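Local coordinates for protein esterase (Xanthomonas oryzae pv. oryzae, PDB 3H2G) that hydrolyses ester bonds as a rice cell wall-degrading virulence enzyme, probably through an alpha/beta-hydrolase serine mechanism, at residues Arg45-Thr50 and Gly65-Pro70; Gly77-Leu82 and Gly117-Gly122; Val110-Ser115 and Cys384-Arg389; Ser167-Leu172 and Glu196-Ala201. All coordinates share one frame; numbering follows the deposited sequence.

Contact 1 of 4, residues Arg45-Thr50 and Gly65-Pro70; sequences RVAEFT and GVLLIP
The ring of F49 lies over G65, and this is the tight end of the contact. With its CG set between backbone N and carbonyl carbon (chi1 64°), F49 folds its ring back across the neighbouring strand, and G65 CA sits over one face, 4.1 Å from the ring centroid. With no side chain on G65, the ring settles directly over CA in a CH-pi contact. F49 CE2 goes on to L67 CB at 3.9 Å, and A47 CB lies beside L67 CB on the same buried face, which helix 141-162 covers. The R45 end is looser: its extended chain leads away, partly exposed, and makes a cation-pi contact with F12. On the other face V46 and L68 lie side by side, V46 CG2 3.9 Å from L68 CD2, while E48 forms a salt bridge with K98. Of six backbone bonds in this antiparallel hairpin, R45 N to I69 O is nearly straight (174°); both at the F49-G65 end are bent, G65 N to F49 O most (137°), and F49 N to G65 O is the longest (3.2 Å). The pairing thus rests on main-chain bonds and apolar packing, with charged ends committed to outside partners.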
loop_
_atom_site.group_PDB
_atom_site.type_symbol
_atom_site.label_atom_id
_atom_site.label_comp_id
_atom_site.label_asym_id
_atom_site.label_seq_id
_atom_site.Cartn_x
_atom_site.Cartn_y
_atom_site.Cartn_z
ATOM N N ARG A 45 -4.548 6.640 20.469
ATOM C CA ARG A 45 -5.678 5.739 20.654
ATOM C C ARG A 45 -5.859 4.926 19.380
ATOM O O ARG A 45 -5.799 5.472 18.275
ATOM C CB ARG A 45 -6.954 6.534 20.941
ATOM C CG ARG A 45 -8.136 5.673 21.362
ATOM C CD ARG A 45 -9.372 6.522 21.612
ATOM N NE ARG A 45 -10.415 5.771 22.303
ATOM C CZ ARG A 45 -11.665 6.196 22.454
ATOM N NH1 ARG A 45 -12.032 7.370 21.958
ATOM N NH2 ARG A 45 -12.547 5.446 23.104
ATOM N N VAL A 46 -6.071 3.623 19.536
ATOM C CA VAL A 46 -6.265 2.736 18.398
ATOM C C VAL A 46 -7.729 2.337 18.268
ATOM O O VAL A 46 -8.329 1.816 19.209
ATOM C CB VAL A 46 -5.421 1.451 18.535
ATOM C CG1 VAL A 46 -5.608 0.569 17.303
ATOM C CG2 VAL A 46 -3.958 1.812 18.718
ATOM N N ALA A 47 -8.298 2.591 17.097
ATOM C CA ALA A 47 -9.687 2.249 16.834
ATOM C C ALA A 47 -9.789 1.452 15.543
ATOM O O ALA A 47 -8.900 1.504 14.692
ATOM C CB ALA A 47 -10.534 3.517 16.734
ATOM N N GLU A 48 -10.872 0.694 15.418
ATOM C CA GLU A 48 -11.120 -0.104 14.229
ATOM C C GLU A 48 -12.536 0.223 13.790
ATOM O O GLU A 48 -13.331 0.746 14.575
ATOM C CB GLU A 48 -10.993 -1.598 14.545
ATOM C CG GLU A 48 -11.998 -2.108 15.566
ATOM C CD GLU A 48 -11.733 -3.540 15.981
ATOM O OE1 GLU A 48 -12.511 -4.072 16.800
ATOM O OE2 GLU A 48 -10.748 -4.135 15.494
ATOM N N PHE A 49 -12.855 -0.072 12.538
ATOM C CA PHE A 49 -14.189 0.217 12.043
ATOM C C PHE A 49 -14.476 -0.507 10.734
ATOM O O PHE A 49 -13.560 -0.979 10.058
ATOM C CB PHE A 49 -14.356 1.738 11.869
ATOM C CG PHE A 49 -13.437 2.345 10.836
ATOM C CD1 PHE A 49 -13.840 2.462 9.508
ATOM C CD2 PHE A 49 -12.163 2.786 11.190
ATOM C CE1 PHE A 49 -12.983 3.010 8.543
ATOM C CE2 PHE A 49 -11.296 3.335 10.233
ATOM C CZ PHE A 49 -11.708 3.446 8.910
ATOM N N THR A 50 -15.758 -0.625 10.401
ATOM C CA THR A 50 -16.164 -1.256 9.150
ATOM C C THR A 50 -17.036 -0.233 8.444
ATOM O O THR A 50 -17.683 0.595 9.091
ATOM C CB THR A 50 -16.957 -2.560 9.379
ATOM O OG1 THR A 50 -18.153 -2.281 10.116
ATOM C CG2 THR A 50 -16.106 -3.561 10.150
ATOM N N GLY A 65 -11.128 -1.031 8.582
ATOM C CA GLY A 65 -10.023 -0.094 8.586
ATOM C C GLY A 65 -9.487 0.173 9.971
ATOM O O GLY A 65 -10.064 -0.267 10.962
ATOM N N VAL A 66 -8.369 0.890 10.030
ATOM C CA VAL A 66 -7.746 1.239 11.294
ATOM C C VAL A 66 -7.744 2.759 11.406
ATOM O O VAL A 66 -7.616 3.466 10.408
ATOM C CB VAL A 66 -6.286 0.699 11.378
ATOM C CG1 VAL A 66 -5.450 1.238 10.220
ATOM C CG2 VAL A 66 -5.662 1.090 12.707
ATOM N N LEU A 67 -7.915 3.255 12.626
ATOM C CA LEU A 67 -7.926 4.691 12.877
ATOM C C LEU A 67 -7.077 4.968 14.107
ATOM O O LEU A 67 -7.347 4.434 15.181
ATOM C CB LEU A 67 -9.361 5.181 13.115
ATOM C CG LEU A 67 -9.548 6.599 13.678
ATOM C CD1 LEU A 67 -8.986 7.625 12.703
ATOM C CD2 LEU A 67 -11.034 6.856 13.925
ATOM N N LEU A 68 -6.044 5.787 13.938
ATOM C CA LEU A 68 -5.159 6.151 15.043
ATOM C C LEU A 68 -5.438 7.610 15.377
ATOM O O LEU A 68 -5.341 8.482 14.511
ATOM C CB LEU A 68 -3.693 5.960 14.636
ATOM C CG LEU A 68 -3.330 4.550 14.155
ATOM C CD1 LEU A 68 -1.850 4.490 13.786
ATOM C CD2 LEU A 68 -3.646 3.536 15.249
ATOM N N ILE A 69 -5.797 7.869 16.630
ATOM C CA ILE A 69 -6.125 9.223 17.067
ATOM C C ILE A 69 -5.147 9.748 18.107
ATOM O O ILE A 69 -4.950 9.127 19.154
ATOM C CB ILE A 69 -7.547 9.269 17.677
ATOM C CG1 ILE A 69 -8.553 8.661 16.697
ATOM C CG2 ILE A 69 -7.927 10.707 18.014
ATOM C CD1 ILE A 69 -9.973 8.593 17.241
ATOM N N PRO A 70 -4.519 10.904 17.833
ATOM C CA PRO A 70 -3.565 11.494 18.775
ATOM C C PRO A 70 -4.304 12.310 19.832
ATOM O O PRO A 70 -5.449 12.715 19.627
ATOM C CB PRO A 70 -2.704 12.374 17.877
ATOM C CG PRO A 70 -3.715 12.899 16.905
ATOM C CD PRO A 70 -4.533 11.659 16.564
#

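Contact 2 of 4, residues Gly77-Leu82 and Gly117-Gly122; sequences GPYPLL and GYVVVG
L82 and V119 are tied by the shortest of three backbone hydrogen bonds between these parallel strands: L82 N gives to V119 O at 2.7 Å, almost in line with the carbonyl. The flanking bonds run from V119 N to P80 O (3.1 Å) and from V121 N to L82 O (2.9 Å), so residues 119 to 121 bracket L82 in the usual parallel zigzag. L82 O also receives a CA-H...O contact from V120.

Apolar contacts follow on the face of L81 and V119. L81 CD1 touches two valines, reaching V119 CG1 and, in a tighter than usual contact of 3.5 Å, V121 CG2. Its CG stands opposite the backbone N (chi1 178°), which carries the branch over toward the partner strand; M152 and R156 of helix 141-162 lie against this leucine as well. V119 turns its other methyl, CG2, to Y79 CB, the two side chains crossing at about a right angle. Separately, P80 CG rests against Y118 CD2 at 3.6 Å, and M171 touches both residues.

Among the polar groups, G117 O is buried against Y79 CB (3.2 Å) and P80 CD without a hydrogen-bond partner. The tyrosine hydroxyls are held outside the pair, Y79 OH by C75 O and Y118 OH by D394.

G117, with positive phi, is the C-prime residue of a Schellman motif closing helix 108-114, and the chain passes directly into strand 119-123. A helix feeding a parallel strand beside the one before it is the beta-alpha-beta crossover of the alpha/beta-hydrolase fold.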
loop_
_atom_site.group_PDB
_atom_site.type_symbol
_atom_site.label_atom_id
_atom_site.label_comp_id
_atom_site.label_asym_id
_atom_site.label_seq_id
_atom_site.Cartn_x
_atom_site.Cartn_y
_atom_site.Cartn_z
ATOM N N GLY A 77 -5.253 19.727 19.295
ATOM C CA GLY A 77 -5.489 19.786 17.863
ATOM C C GLY A 77 -5.354 21.203 17.333
ATOM O O GLY A 77 -4.843 22.075 18.040
ATOM N N PRO A 78 -5.798 21.473 16.092
ATOM C CA PRO A 78 -6.417 20.525 15.157
ATOM C C PRO A 78 -5.350 19.621 14.547
ATOM O O PRO A 78 -4.176 19.983 14.515
ATOM C CB PRO A 78 -7.050 21.431 14.096
ATOM C CG PRO A 78 -7.130 22.781 14.755
ATOM C CD PRO A 78 -5.871 22.841 15.557
ATOM N N TYR A 79 -5.766 18.462 14.044
ATOM C CA TYR A 79 -4.829 17.509 13.457
ATOM C C TYR A 79 -5.081 17.264 11.980
ATOM O O TYR A 79 -6.220 17.295 11.520
ATOM C CB TYR A 79 -4.939 16.149 14.150
ATOM C CG TYR A 79 -4.966 16.197 15.654
ATOM C CD1 TYR A 79 -3.844 16.588 16.378
ATOM C CD2 TYR A 79 -6.117 15.842 16.354
ATOM C CE1 TYR A 79 -3.866 16.624 17.773
ATOM C CE2 TYR A 79 -6.152 15.874 17.745
ATOM C CZ TYR A 79 -5.024 16.266 18.447
ATOM O OH TYR A 79 -5.062 16.306 19.821
ATOM N N PRO A 80 -4.011 17.010 11.215
ATOM C CA PRO A 80 -4.180 16.742 9.786
ATOM C C PRO A 80 -4.659 15.288 9.688
ATOM O O PRO A 80 -4.437 14.500 10.611
ATOM C CB PRO A 80 -2.768 16.921 9.236
ATOM C CG PRO A 80 -1.911 16.441 10.375
ATOM C CD PRO A 80 -2.582 17.085 11.574
ATOM N N LEU A 81 -5.325 14.942 8.593
ATOM C CA LEU A 81 -5.818 13.582 8.394
ATOM C C LEU A 81 -4.963 12.898 7.337
ATOM O O LEU A 81 -4.945 13.319 6.181
ATOM C CB LEU A 81 -7.280 13.604 7.935
ATOM C CG LEU A 81 -7.914 12.238 7.643
ATOM C CD1 LEU A 81 -7.947 11.410 8.911
ATOM C CD2 LEU A 81 -9.327 12.427 7.099
ATOM N N LEU A 82 -4.257 11.843 7.736
ATOM C CA LEU A 82 -3.387 11.109 6.822
ATOM C C LEU A 82 -3.960 9.748 6.437
ATOM O O LEU A 82 -4.150 8.885 7.293
ATOM C CB LEU A 82 -2.007 10.911 7.460
ATOM C CG LEU A 82 -0.992 10.077 6.671
ATOM C CD1 LEU A 82 -0.635 10.788 5.380
ATOM C CD2 LEU A 82 0.258 9.858 7.519
ATOM N N GLY A 117 0.942 13.827 16.222
ATOM C CA GLY A 117 -0.241 14.621 15.928
ATOM C C GLY A 117 -0.978 14.330 14.637
ATOM O O GLY A 117 -1.900 15.057 14.275
ATOM N N TYR A 118 -0.576 13.281 13.929
ATOM C CA TYR A 118 -1.243 12.924 12.685
ATOM C C TYR A 118 -2.357 11.913 12.926
ATOM O O TYR A 118 -2.139 10.882 13.554
ATOM C CB TYR A 118 -0.254 12.313 11.685
ATOM C CG TYR A 118 0.749 13.282 11.106
ATOM C CD1 TYR A 118 1.907 13.621 11.804
ATOM C CD2 TYR A 118 0.538 13.861 9.854
ATOM C CE1 TYR A 118 2.833 14.512 11.269
ATOM C CE2 TYR A 118 1.456 14.758 9.310
ATOM C CZ TYR A 118 2.600 15.077 10.022
ATOM O OH TYR A 118 3.507 15.962 9.493
ATOM N N VAL A 119 -3.559 12.213 12.443
ATOM C CA VAL A 119 -4.655 11.261 12.564
ATOM C C VAL A 119 -4.388 10.327 11.389
ATOM O O VAL A 119 -4.226 10.783 10.255
ATOM C CB VAL A 119 -6.033 11.939 12.397
ATOM C CG1 VAL A 119 -7.135 10.884 12.348
ATOM C CG2 VAL A 119 -6.286 12.886 13.559
ATOM N N VAL A 120 -4.311 9.028 11.654
ATOM C CA VAL A 120 -4.018 8.072 10.597
ATOM C C VAL A 120 -5.179 7.128 10.328
ATOM O O VAL A 120 -5.704 6.501 11.244
ATOM C CB VAL A 120 -2.765 7.232 10.943
ATOM C CG1 VAL A 120 -2.418 6.307 9.779
ATOM C CG2 VAL A 120 -1.591 8.146 11.255
ATOM N N VAL A 121 -5.574 7.039 9.062
ATOM C CA VAL A 121 -6.666 6.164 8.658
ATOM C C VAL A 121 -6.200 5.250 7.536
ATOM O O VAL A 121 -5.648 5.715 6.540
ATOM C CB VAL A 121 -7.878 6.959 8.136
ATOM C CG1 VAL A 121 -9.011 5.994 7.793
ATOM C CG2 VAL A 121 -8.330 7.969 9.174
ATOM N N GLY A 122 -6.428 3.952 7.697
ATOM C CA GLY A 122 -6.029 3.011 6.669
ATOM C C GLY A 122 -7.098 1.961 6.437
ATOM O O GLY A 122 -7.710 1.472 7.382
#

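Contact 3 of 4, residues Val110-Ser115 and Cys384-Arg389; sequences VTRLAS and CIVVVR
R389 hands the one direct hydrogen bond of this helix pair to the backbone of R112: NH1 reaches R112 O at 2.9 Å with an angle of 160° at the hydrogen. The oxygen lies in the guanidinium plane, and the donor comes in on a carbonyl lone pair. A bend at chi3 (66°) in an otherwise extended chain swings the R389 group back to that carbonyl.

The second guanidinium, that of R112, is met over one face by V386 CG2, which is 3.7 Å from both NE and CD. The two arginine side chains cross at about a right angle, their planes 60° apart. E38 makes salt bridges to both, and E382 adds another at R112 NE, so the acids would offset the nearness of two positive groups.

The stretches 110-114 and 384-389, parts of helix 108-114 and the C-terminal helix 376-396, run nearly parallel on one side of the central sheet of this alpha/beta-hydrolase-type fold. Toward the sheet the contact becomes apolar. I385 CG2 touches both R112 CB (3.8 Å) and L113 CG (3.9 Å), while the side chains of L113 and R389 slide past each other in opposite directions, CD2 beside CG. Beneath them L113 touches L82 and I385 touches W84, both on strand 79-85.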
loop_
_atom_site.group_PDB
_atom_site.type_symbol
_atom_site.label_atom_id
_atom_site.label_comp_id
_atom_site.label_asym_id
_atom_site.label_seq_id
_atom_site.Cartn_x
_atom_site.Cartn_y
_atom_site.Cartn_z
ATOM N N VAL A 110 2.183 4.337 14.520
ATOM C CA VAL A 110 1.937 4.829 15.871
ATOM C C VAL A 110 3.100 5.681 16.380
ATOM O O VAL A 110 2.912 6.822 16.798
ATOM C CB VAL A 110 1.737 3.663 16.872
ATOM C CG1 VAL A 110 1.722 4.197 18.304
ATOM C CG2 VAL A 110 0.440 2.930 16.570
ATOM N N THR A 111 4.300 5.115 16.331
ATOM C CA THR A 111 5.493 5.780 16.844
ATOM C C THR A 111 6.036 6.984 16.093
ATOM O O THR A 111 6.632 7.869 16.704
ATOM C CB THR A 111 6.652 4.766 17.008
ATOM O OG1 THR A 111 7.085 4.308 15.719
ATOM C CG2 THR A 111 6.194 3.572 17.824
ATOM N N ARG A 112 5.835 7.036 14.779
ATOM C CA ARG A 112 6.369 8.147 13.997
ATOM C C ARG A 112 5.357 9.180 13.522
ATOM O O ARG A 112 5.703 10.340 13.324
ATOM C CB ARG A 112 7.101 7.608 12.767
ATOM C CG ARG A 112 8.183 6.597 13.068
ATOM C CD ARG A 112 9.342 7.221 13.821
ATOM N NE ARG A 112 10.425 6.259 13.993
ATOM C CZ ARG A 112 11.641 6.567 14.428
ATOM N NH1 ARG A 112 11.939 7.821 14.744
ATOM N NH2 ARG A 112 12.564 5.619 14.534
ATOM N N LEU A 113 4.112 8.760 13.329
ATOM C CA LEU A 113 3.090 9.667 12.818
ATOM C C LEU A 113 2.006 10.075 13.815
ATOM O O LEU A 113 1.869 11.258 14.135
ATOM C CB LEU A 113 2.459 9.047 11.567
ATOM C CG LEU A 113 3.444 8.859 10.400
ATOM C CD1 LEU A 113 2.790 8.057 9.291
ATOM C CD2 LEU A 113 3.898 10.224 9.883
ATOM N N ALA A 114 1.234 9.109 14.303
ATOM C CA ALA A 114 0.169 9.420 15.255
ATOM C C ALA A 114 0.728 10.072 16.517
ATOM O O ALA A 114 0.094 10.950 17.107
ATOM C CB ALA A 114 -0.599 8.149 15.622
ATOM N N SER A 115 1.917 9.640 16.927
ATOM C CA SER A 115 2.550 10.171 18.131
ATOM C C SER A 115 2.980 11.618 17.951
ATOM O O SER A 115 3.338 12.290 18.920
ATOM C CB SER A 115 3.773 9.336 18.495
ATOM O OG SER A 115 4.810 9.538 17.550
ATOM N N CYS A 384 11.616 5.704 5.306
ATOM C CA CYS A 384 10.906 6.657 4.467
ATOM C C CYS A 384 9.795 7.385 5.210
ATOM O O CYS A 384 9.550 8.563 4.959
ATOM C CB CYS A 384 10.328 5.955 3.242
ATOM S SG CYS A 384 11.489 5.816 1.849
ATOM N N ILE A 385 9.107 6.691 6.114
ATOM C CA ILE A 385 8.051 7.351 6.876
ATOM C C ILE A 385 8.683 8.541 7.598
ATOM O O ILE A 385 8.138 9.646 7.593
ATOM C CB ILE A 385 7.410 6.396 7.916
ATOM C CG1 ILE A 385 6.437 5.444 7.213
ATOM C CG2 ILE A 385 6.681 7.196 8.993
ATOM C CD1 ILE A 385 5.852 4.377 8.119
ATOM N N VAL A 386 9.842 8.310 8.206
ATOM C CA VAL A 386 10.538 9.368 8.927
ATOM C C VAL A 386 10.964 10.493 7.988
ATOM O O VAL A 386 10.724 11.665 8.269
ATOM C CB VAL A 386 11.780 8.813 9.663
ATOM C CG1 VAL A 386 12.615 9.954 10.234
ATOM C CG2 VAL A 386 11.335 7.881 10.780
ATOM N N VAL A 387 11.578 10.132 6.864
ATOM C CA VAL A 387 12.043 11.123 5.895
ATOM C C VAL A 387 10.941 11.976 5.271
ATOM O O VAL A 387 11.068 13.200 5.208
ATOM C CB VAL A 387 12.854 10.445 4.762
ATOM C CG1 VAL A 387 13.108 11.430 3.624
ATOM C CG2 VAL A 387 14.178 9.936 5.320
ATOM N N VAL A 388 9.866 11.345 4.805
ATOM C CA VAL A 388 8.785 12.105 4.183
ATOM C C VAL A 388 8.053 12.984 5.198
ATOM O O VAL A 388 7.601 14.079 4.866
ATOM C CB VAL A 388 7.778 11.177 3.461
ATOM C CG1 VAL A 388 8.504 10.383 2.374
ATOM C CG2 VAL A 388 7.107 10.245 4.448
ATOM N N ARG A 389 7.936 12.507 6.432
ATOM C CA ARG A 389 7.288 13.295 7.476
ATOM C C ARG A 389 8.106 14.566 7.692
ATOM O O ARG A 389 7.571 15.675 7.689
ATOM C CB ARG A 389 7.237 12.508 8.789
ATOM C CG ARG A 389 6.653 13.283 9.967
ATOM C CD ARG A 389 7.016 12.620 11.291
ATOM N NE ARG A 389 8.454 12.694 11.545
ATOM C CZ ARG A 389 9.089 12.028 12.506
ATOM N NH1 ARG A 389 8.419 11.223 13.324
ATOM N NH2 ARG A 389 10.398 12.170 12.651
#

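Contact 4 of 4, residues Ser167-Leu172 and Glu196-Ala201; sequences SGKVML and EFHLVA
V170 is held through both its backbone N and its backbone O: the N gives to H198 O at 2.7 Å, and the O accepts from V200 N at 2.8 Å, almost straight at 169°. Further on, L172 N bonds to A201 O (3.0 Å). The short strands are parallel in sense but strongly splayed, with 55° between them. H198 is the centre of an inverse gamma turn. Before the pairing begins, G168, at positive phi, turns the corner, and S167 OG accepts from K169 N in an ST turn.

Strand 169-175, helix 177-192 and strand 198-205 form a beta-alpha-beta unit, and the first strand leads toward a GxSxG sequence consistent with a nucleophile elbow.

On the face toward helix 177-192, L172 CG meets L199 CD1 at 3.7 Å, the two leucines crossing at about a right angle, and Q186 of that helix touches both. V170 CG2 approaches the F197 ring at its edge. The other face carries M171, whose CG packs against V200 CG2 (3.8 Å) and A201 CB; the C-terminal helix 376-396 covers this group. V200 puts CG2 between its backbone N and carbonyl carbon, which brings that methyl to 3.4 Å from V170 O. At the exposed end, one water joins G168 O to H198 N, while a second lies between K169 NZ, through a weak bond, and H198 NE2.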
loop_
_atom_site.group_PDB
_atom_site.type_symbol
_atom_site.label_atom_id
_atom_site.label_comp_id
_atom_site.label_asym_id
_atom_site.label_seq_id
_atom_site.Cartn_x
_atom_site.Cartn_y
_atom_site.Cartn_z
ATOM N N SER A 167 -7.959 19.734 11.232
ATOM C CA SER A 167 -7.600 21.005 10.608
ATOM C C SER A 167 -8.269 21.190 9.253
ATOM O O SER A 167 -8.449 22.317 8.790
ATOM C CB SER A 167 -6.084 21.096 10.431
ATOM O OG SER A 167 -5.629 20.146 9.481
ATOM N N GLY A 168 -8.637 20.078 8.625
ATOM C CA GLY A 168 -9.259 20.139 7.317
ATOM C C GLY A 168 -8.252 19.724 6.260
ATOM O O GLY A 168 -8.615 19.368 5.139
ATOM N N LYS A 169 -6.973 19.766 6.620
ATOM C CA LYS A 169 -5.921 19.380 5.691
ATOM C C LYS A 169 -5.836 17.862 5.608
ATOM O O LYS A 169 -5.942 17.165 6.621
ATOM C CB LYS A 169 -4.576 19.959 6.135
ATOM C CG LYS A 169 -4.547 21.485 6.153
ATOM C CD LYS A 169 -3.156 22.011 6.452
ATOM C CE LYS A 169 -3.163 23.524 6.648
ATOM N NZ LYS A 169 -3.637 24.261 5.450
ATOM N N VAL A 170 -5.650 17.357 4.393
ATOM C CA VAL A 170 -5.561 15.922 4.163
ATOM C C VAL A 170 -4.232 15.566 3.508
ATOM O O VAL A 170 -3.706 16.316 2.688
ATOM C CB VAL A 170 -6.716 15.444 3.256
ATOM C CG1 VAL A 170 -6.616 13.943 3.011
ATOM C CG2 VAL A 170 -8.047 15.798 3.897
ATOM N N MET A 171 -3.693 14.413 3.881
ATOM C CA MET A 171 -2.433 13.947 3.330
ATOM C C MET A 171 -2.551 12.465 3.021
ATOM O O MET A 171 -3.463 11.792 3.503
ATOM C CB MET A 171 -1.300 14.176 4.328
ATOM C CG MET A 171 -1.076 15.636 4.673
ATOM S SD MET A 171 0.293 15.809 5.818
ATOM C CE MET A 171 -0.041 17.439 6.513
ATOM N N LEU A 172 -1.625 11.965 2.213
ATOM C CA LEU A 172 -1.623 10.562 1.836
ATOM C C LEU A 172 -0.219 9.985 1.849
ATOM O O LEU A 172 0.753 10.680 1.561
ATOM C CB LEU A 172 -2.191 10.390 0.422
ATOM C CG LEU A 172 -3.658 10.734 0.174
ATOM C CD1 LEU A 172 -3.934 10.751 -1.326
ATOM C CD2 LEU A 172 -4.543 9.714 0.882
ATOM N N GLU A 196 -14.041 17.767 -1.308
ATOM C CA GLU A 196 -14.236 16.947 -0.117
ATOM C C GLU A 196 -12.954 16.717 0.683
ATOM O O GLU A 196 -12.982 16.689 1.917
ATOM C CB GLU A 196 -14.838 15.595 -0.511
ATOM C CG GLU A 196 -15.108 14.658 0.662
ATOM C CD GLU A 196 -15.796 13.382 0.226
ATOM O OE1 GLU A 196 -16.064 12.515 1.086
ATOM O OE2 GLU A 196 -16.070 13.246 -0.985
ATOM N N PHE A 197 -11.841 16.542 -0.023
ATOM C CA PHE A 197 -10.548 16.300 0.613
ATOM C C PHE A 197 -9.523 17.352 0.207
ATOM O O PHE A 197 -9.073 17.371 -0.940
ATOM C CB PHE A 197 -10.019 14.920 0.211
ATOM C CG PHE A 197 -10.918 13.788 0.604
ATOM C CD1 PHE A 197 -10.973 13.353 1.923
ATOM C CD2 PHE A 197 -11.713 13.156 -0.345
ATOM C CE1 PHE A 197 -11.811 12.298 2.294
ATOM C CE2 PHE A 197 -12.554 12.102 0.015
ATOM C CZ PHE A 197 -12.600 11.675 1.339
ATOM N N HIS A 198 -9.155 18.221 1.145
ATOM C CA HIS A 198 -8.167 19.260 0.879
ATOM C C HIS A 198 -6.792 18.617 0.991
ATOM O O HIS A 198 -6.160 18.642 2.045
ATOM C CB HIS A 198 -8.311 20.408 1.890
ATOM C CG HIS A 198 -7.271 21.477 1.749
ATOM N ND1 HIS A 198 -6.677 21.783 0.542
ATOM C CD2 HIS A 198 -6.752 22.343 2.652
ATOM C CE1 HIS A 198 -5.838 22.790 0.709
ATOM N NE2 HIS A 198 -5.865 23.150 1.980
ATOM N N LEU A 199 -6.345 18.037 -0.118
ATOM C CA LEU A 199 -5.066 17.344 -0.187
ATOM C C LEU A 199 -3.896 18.323 -0.260
ATOM O O LEU A 199 -3.785 19.101 -1.209
ATOM C CB LEU A 199 -5.078 16.422 -1.409
ATOM C CG LEU A 199 -4.010 15.341 -1.564
ATOM C CD1 LEU A 199 -4.003 14.420 -0.347
ATOM C CD2 LEU A 199 -4.309 14.547 -2.830
ATOM N N VAL A 200 -3.019 18.280 0.741
ATOM C CA VAL A 200 -1.875 19.186 0.782
ATOM C C VAL A 200 -0.518 18.494 0.677
ATOM O O VAL A 200 0.507 19.158 0.535
ATOM C CB VAL A 200 -1.886 20.037 2.070
ATOM C CG1 VAL A 200 -3.135 20.902 2.108
ATOM C CG2 VAL A 200 -1.819 19.138 3.296
ATOM N N ALA A 201 -0.510 17.166 0.736
ATOM C CA ALA A 201 0.738 16.420 0.649
ATOM C C ALA A 201 0.500 14.942 0.374
ATOM O O ALA A 201 -0.441 14.344 0.893
ATOM C CB ALA A 201 1.533 16.574 1.947
HETATM O O HOH W 1 -10.561 18.377 3.569
HETATM O O HOH W 2 -3.314 24.999 2.665
#

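In the fold
Contacts 1, 2 and 4 are successive pairings in one mixed sheet: the hairpin of contact 1 borders strand 119-123 of contact 2, and strand 79-85 borders strand 169-175 of contact 4. Their centres step about 11 Å from contact 1 to 2 and about 10 Å from 2 to 4, with V66 N to G122 O and L81 O to M171 N probably bonded at the seams. Contact 3 packs two helices against this sheet, about 12 Å from contact 2 between centres. Contacts 1, 2 and 4 close in series, whereas the segments of contact 3 alternate with those of contact 2, and its long span encloses contact 4. Contact 3 thus returns the C-terminal helix to the sheet at strand 79-85, beside the helix that leads into strand 119-123.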